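Local coordinates for protein tryptophanyl-tRNA synthetase (Cryptosporidium parvum Iowa II, PDB 3HV0) that probably attaches L-tryptophan to its cognate tRNA at the expense of ATP, as a class I aminoacyl-tRNA synthetase, at residues Y160-I171 and A199-F210. Sequence-based numbering, arbitrary orientation.
With TRP (tryptophan), chain C.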
loop_
_atom_site.group_PDB
_atom_site.type_symbol
_atom_site.label_atom_id
_atom_site.label_comp_id
_atom_site.label_asym_id
_atom_site.label_seq_id
_atom_site.Cartn_x
_atom_site.Cartn_y
_atom_site.Cartn_z
ATOM N N TYR A 160 -8.022 -7.110 1.215
ATOM C CA TYR A 160 -7.184 -7.986 0.389
ATOM C C TYR A 160 -5.858 -7.348 0.030
ATOM O O TYR A 160 -5.097 -7.918 -0.751
ATOM C CB TYR A 160 -7.940 -8.352 -0.890
ATOM C CG TYR A 160 -7.364 -9.514 -1.684
ATOM C CD1 TYR A 160 -7.372 -10.799 -1.175
ATOM C CD2 TYR A 160 -6.853 -9.320 -2.958
ATOM C CE1 TYR A 160 -6.855 -11.865 -1.900
ATOM C CE2 TYR A 160 -6.319 -10.357 -3.675
ATOM C CZ TYR A 160 -6.330 -11.635 -3.149
ATOM O OH TYR A 160 -5.813 -12.679 -3.879
ATOM N N ILE A 161 -5.564 -6.192 0.623
ATOM C CA ILE A 161 -4.396 -5.409 0.265
ATOM C C ILE A 161 -3.078 -6.191 0.395
ATOM O O ILE A 161 -2.182 -6.047 -0.433
ATOM C CB ILE A 161 -4.324 -4.075 1.093
ATOM C CG1 ILE A 161 -3.150 -3.226 0.612
ATOM C CG2 ILE A 161 -4.220 -4.325 2.584
ATOM C CD1 ILE A 161 -3.297 -2.776 -0.811
ATOM N N ALA A 162 -2.968 -7.014 1.435
ATOM C CA ALA A 162 -1.754 -7.767 1.701
ATOM C C ALA A 162 -1.459 -8.750 0.616
ATOM O O ALA A 162 -0.311 -8.934 0.251
ATOM C CB ALA A 162 -1.870 -8.501 3.025
ATOM N N GLU A 163 -2.489 -9.412 0.101
ATOM C CA GLU A 163 -2.301 -10.305 -1.048
ATOM C C GLU A 163 -1.876 -9.527 -2.300
ATOM O O GLU A 163 -1.122 -10.044 -3.107
ATOM C CB GLU A 163 -3.559 -11.110 -1.315
ATOM C CG GLU A 163 -3.912 -12.106 -0.200
ATOM C CD GLU A 163 -3.033 -13.338 -0.177
ATOM O OE1 GLU A 163 -2.422 -13.678 -1.215
ATOM O OE2 GLU A 163 -2.978 -13.993 0.887
ATOM N N LEU A 164 -2.345 -8.294 -2.468
ATOM C CA LEU A 164 -1.932 -7.472 -3.623
ATOM C C LEU A 164 -0.568 -6.774 -3.441
ATOM O O LEU A 164 0.096 -6.406 -4.429
ATOM C CB LEU A 164 -2.993 -6.400 -3.937
ATOM C CG LEU A 164 -4.385 -6.941 -4.352
ATOM C CD1 LEU A 164 -5.371 -5.799 -4.518
ATOM C CD2 LEU A 164 -4.296 -7.794 -5.610
ATOM N N TYR A 165 -0.136 -6.609 -2.191
ATOM C CA TYR A 165 1.006 -5.753 -1.915
ATOM C C TYR A 165 2.260 -6.149 -2.707
ATOM O O TYR A 165 2.951 -5.269 -3.210
ATOM C CB TYR A 165 1.303 -5.688 -0.412
ATOM C CG TYR A 165 2.102 -4.469 0.046
ATOM C CD1 TYR A 165 2.014 -3.255 -0.605
ATOM C CD2 TYR A 165 2.897 -4.531 1.177
ATOM C CE1 TYR A 165 2.723 -2.140 -0.160
ATOM C CE2 TYR A 165 3.628 -3.409 1.627
ATOM C CZ TYR A 165 3.527 -2.222 0.945
ATOM O OH TYR A 165 4.216 -1.095 1.362
ATOM N N PRO A 166 2.556 -7.452 -2.848
ATOM C CA PRO A 166 3.794 -7.762 -3.574
ATOM C C PRO A 166 3.797 -7.271 -5.017
ATOM O O PRO A 166 4.792 -6.722 -5.470
ATOM C CB PRO A 166 3.869 -9.298 -3.507
ATOM C CG PRO A 166 3.130 -9.648 -2.284
ATOM C CD PRO A 166 1.998 -8.653 -2.211
ATOM N N ASP A 167 2.684 -7.430 -5.721
ATOM C CA ASP A 167 2.599 -6.971 -7.100
ATOM C C ASP A 167 2.437 -5.466 -7.161
ATOM O O ASP A 167 2.881 -4.853 -8.104
ATOM C CB ASP A 167 1.449 -7.650 -7.827
ATOM C CG ASP A 167 1.764 -9.081 -8.231
ATOM O OD1 ASP A 167 2.957 -9.457 -8.241
ATOM O OD2 ASP A 167 0.808 -9.831 -8.568
ATOM N N ILE A 168 1.805 -4.859 -6.162
ATOM C CA ILE A 168 1.737 -3.393 -6.106
ATOM C C ILE A 168 3.153 -2.845 -6.076
ATOM O O ILE A 168 3.508 -1.960 -6.843
ATOM C CB ILE A 168 0.953 -2.884 -4.878
ATOM C CG1 ILE A 168 -0.545 -3.243 -5.018
ATOM C CG2 ILE A 168 1.152 -1.353 -4.695
ATOM C CD1 ILE A 168 -1.320 -3.191 -3.721
ATOM N N LEU A 169 3.967 -3.402 -5.192
ATOM C CA LEU A 169 5.358 -2.971 -5.015
ATOM C C LEU A 169 6.213 -3.166 -6.281
ATOM O O LEU A 169 7.049 -2.317 -6.617
ATOM C CB LEU A 169 5.977 -3.704 -3.816
ATOM C CG LEU A 169 5.509 -3.238 -2.429
ATOM C CD1 LEU A 169 5.970 -4.209 -1.349
ATOM C CD2 LEU A 169 6.006 -1.808 -2.127
ATOM N N ARG A 170 6.000 -4.287 -6.970
ATOM C CA ARG A 170 6.708 -4.610 -8.211
ATOM C C ARG A 170 6.343 -3.685 -9.369
ATOM O O ARG A 170 7.191 -3.316 -10.176
ATOM C CB ARG A 170 6.412 -6.045 -8.621
ATOM C CG ARG A 170 7.130 -7.072 -7.795
ATOM C CD ARG A 170 6.584 -8.471 -8.070
ATOM N NE ARG A 170 7.163 -9.474 -7.166
ATOM C CZ ARG A 170 6.470 -10.366 -6.449
ATOM N NH1 ARG A 170 5.159 -10.424 -6.512
ATOM N NH2 ARG A 170 7.102 -11.221 -5.661
ATOM N N ILE A 171 5.082 -3.314 -9.460
ATOM C CA ILE A 171 4.639 -2.311 -10.434
ATOM C C ILE A 171 5.200 -0.923 -10.089
ATOM O O ILE A 171 5.634 -0.194 -10.956
ATOM C CB ILE A 171 3.107 -2.217 -10.474
ATOM C CG1 ILE A 171 2.493 -3.527 -10.995
ATOM C CG2 ILE A 171 2.671 -1.036 -11.347
ATOM C CD1 ILE A 171 1.040 -3.697 -10.619
ATOM N N ALA A 199 -1.238 1.487 -9.078
ATOM C CA ALA A 199 -0.676 0.134 -8.919
ATOM C C ALA A 199 -1.669 -0.807 -8.231
ATOM O O ALA A 199 -1.752 -1.987 -8.563
ATOM C CB ALA A 199 0.609 0.162 -8.156
ATOM N N VAL A 200 -2.435 -0.274 -7.282
ATOM C CA VAL A 200 -3.468 -1.070 -6.593
ATOM C C VAL A 200 -4.524 -1.580 -7.556
ATOM O O VAL A 200 -4.956 -2.725 -7.450
ATOM C CB VAL A 200 -4.132 -0.286 -5.451
ATOM C CG1 VAL A 200 -5.149 -1.143 -4.709
ATOM C CG2 VAL A 200 -3.083 0.205 -4.489
ATOM N N GLN A 201 -4.911 -0.751 -8.519
ATOM C CA GLN A 201 -5.887 -1.175 -9.519
ATOM C C GLN A 201 -5.295 -2.041 -10.597
ATOM O O GLN A 201 -5.990 -2.854 -11.178
ATOM C CB GLN A 201 -6.521 0.016 -10.197
ATOM C CG GLN A 201 -7.595 -0.387 -11.174
ATOM C CD GLN A 201 -8.680 0.603 -11.319
ATOM O OE1 GLN A 201 -9.270 0.704 -12.373
ATOM N NE2 GLN A 201 -8.955 1.350 -10.279
ATOM N N ALA A 202 -4.025 -1.814 -10.909
ATOM C CA ALA A 202 -3.315 -2.627 -11.886
ATOM C C ALA A 202 -3.149 -4.074 -11.412
ATOM O O ALA A 202 -3.389 -4.997 -12.168
ATOM C CB ALA A 202 -1.978 -2.019 -12.185
ATOM N N ALA A 203 -2.790 -4.247 -10.145
ATOM C CA ALA A 203 -2.298 -5.514 -9.608
ATOM C C ALA A 203 -3.186 -6.761 -9.835
ATOM O O ALA A 203 -2.663 -7.867 -9.998
ATOM C CB ALA A 203 -1.940 -5.364 -8.114
ATOM N N PRO A 204 -4.517 -6.600 -9.802
ATOM C CA PRO A 204 -5.336 -7.782 -10.051
ATOM C C PRO A 204 -5.349 -8.243 -11.507
ATOM O O PRO A 204 -5.804 -9.371 -11.782
ATOM C CB PRO A 204 -6.742 -7.354 -9.604
ATOM C CG PRO A 204 -6.526 -6.170 -8.696
ATOM C CD PRO A 204 -5.309 -5.490 -9.233
ATOM N N ALA A 205 -4.853 -7.427 -12.439
ATOM C CA ALA A 205 -4.720 -7.910 -13.835
ATOM C C ALA A 205 -3.558 -8.924 -14.015
ATOM O O ALA A 205 -3.288 -9.364 -15.126
ATOM C CB ALA A 205 -4.593 -6.766 -14.791
ATOM N N PHE A 206 -2.860 -9.279 -12.934
ATOM C CA PHE A 206 -1.836 -10.336 -12.996
ATOM C C PHE A 206 -2.232 -11.479 -12.096
ATOM O O PHE A 206 -2.583 -11.246 -10.941
ATOM C CB PHE A 206 -0.471 -9.858 -12.517
ATOM C CG PHE A 206 0.109 -8.732 -13.309
ATOM C CD1 PHE A 206 0.298 -8.861 -14.663
ATOM C CD2 PHE A 206 0.527 -7.575 -12.685
ATOM C CE1 PHE A 206 0.840 -7.831 -15.398
ATOM C CE2 PHE A 206 1.086 -6.554 -13.410
ATOM C CZ PHE A 206 1.229 -6.673 -14.773
ATOM N N SER A 207 -2.099 -12.698 -12.605
ATOM C CA SER A 207 -2.546 -13.899 -11.918
ATOM C C SER A 207 -1.755 -14.188 -10.659
ATOM O O SER A 207 -2.259 -14.840 -9.759
ATOM C CB SER A 207 -2.447 -15.117 -12.853
ATOM O OG SER A 207 -1.105 -15.410 -13.180
ATOM N N SER A 208 -0.501 -13.736 -10.620
ATOM C CA SER A 208 0.275 -13.835 -9.401
ATOM C C SER A 208 -0.523 -13.259 -8.206
ATOM O O SER A 208 -0.443 -13.795 -7.104
ATOM C CB SER A 208 1.643 -13.137 -9.530
ATOM O OG SER A 208 1.511 -11.729 -9.722
ATOM N N SER A 209 -1.315 -12.215 -8.431
ATOM C CA SER A 209 -2.018 -11.533 -7.319
ATOM C C SER A 209 -3.143 -12.337 -6.674
ATOM O O SER A 209 -3.798 -11.850 -5.743
ATOM C CB SER A 209 -2.553 -10.200 -7.779
ATOM O OG SER A 209 -1.472 -9.323 -7.989
ATOM N N PHE A 210 -3.365 -13.554 -7.171
ATOM C CA PHE A 210 -4.372 -14.458 -6.614
ATOM C C PHE A 210 -3.774 -15.849 -6.461
ATOM O O PHE A 210 -4.153 -16.768 -7.177
ATOM C CB PHE A 210 -5.631 -14.507 -7.502
ATOM C CG PHE A 210 -6.301 -13.185 -7.664
ATOM C CD1 PHE A 210 -7.166 -12.711 -6.686
ATOM C CD2 PHE A 210 -6.041 -12.389 -8.764
ATOM C CE1 PHE A 210 -7.782 -11.475 -6.814
ATOM C CE2 PHE A 210 -6.654 -11.152 -8.888
ATOM C CZ PHE A 210 -7.524 -10.697 -7.915
HETATM N N TRP C . -11.658 2.692 -10.099
HETATM C CA TRP C . -12.809 2.077 -10.824
HETATM C C TRP C . -14.011 3.009 -10.774
HETATM O O TRP C . -14.078 3.896 -9.903
HETATM C CB TRP C . -13.176 0.686 -10.268
HETATM C CG TRP C . -12.331 -0.435 -10.825
HETATM C CD1 TRP C . -11.317 -1.104 -10.182
HETATM C CD2 TRP C . -12.434 -1.036 -12.125
HETATM N NE1 TRP C . -10.794 -2.070 -10.999
HETATM C CE2 TRP C . -11.449 -2.041 -12.201
HETATM C CE3 TRP C . -13.258 -0.822 -13.226
HETATM C CZ2 TRP C . -11.270 -2.829 -13.335
HETATM C CZ3 TRP C . -13.074 -1.603 -14.353
HETATM C CH2 TRP C . -12.076 -2.590 -14.402
HETATM O OXT TRP C . -14.913 2.877 -11.622
#
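A single carboxylate oxygen, OD2 of Asp-167, draws in two consecutive serine hydroxyls: Ser-208 OG, modelled as donating to it, and Ser-209 OG. Both are modelled implausibly close to OD2, so the lengths are doubtful at this resolution. Ser-209 OG also lies 2.8 Å from Ala-203 O, so its proton is not assigned to either acceptor. The other oxygen, Asp-167 OD1, is met from above the carboxylate plane by Arg-170 NH1 in a 3.0 Å salt bridge three residues on, and it also bonds Tyr-246. Beside these polar groups, Ile-168 and Ile-171 pack on Ala-199, Val-200 and Ala-203. With CG1 beside its backbone N (chi1 -65°), Ile-171 sends CD1 to Ala-202 CB at 3.8 Å and to the edge of the Phe-206 ring, while Ile-168 CD1 meets Val-200 CG2. Leu-164 CD2 rests against Ser-209 CB, 3.7 Å off, and near Pro-204 CG. Farther along, Tyr-160 OH donates to a lone pair of Ser-209 O at 2.9 Å, its ring nearly parallel to that of Phe-210 (planes at 18°) but barely overlapping it. Helix 157-174, which also faces the second subunit, is thereby joined to the segment carrying Gln-201 of the tryptophan pocket; the buried carboxylate's charge is probably offset by Arg-170 and the hydroxyls.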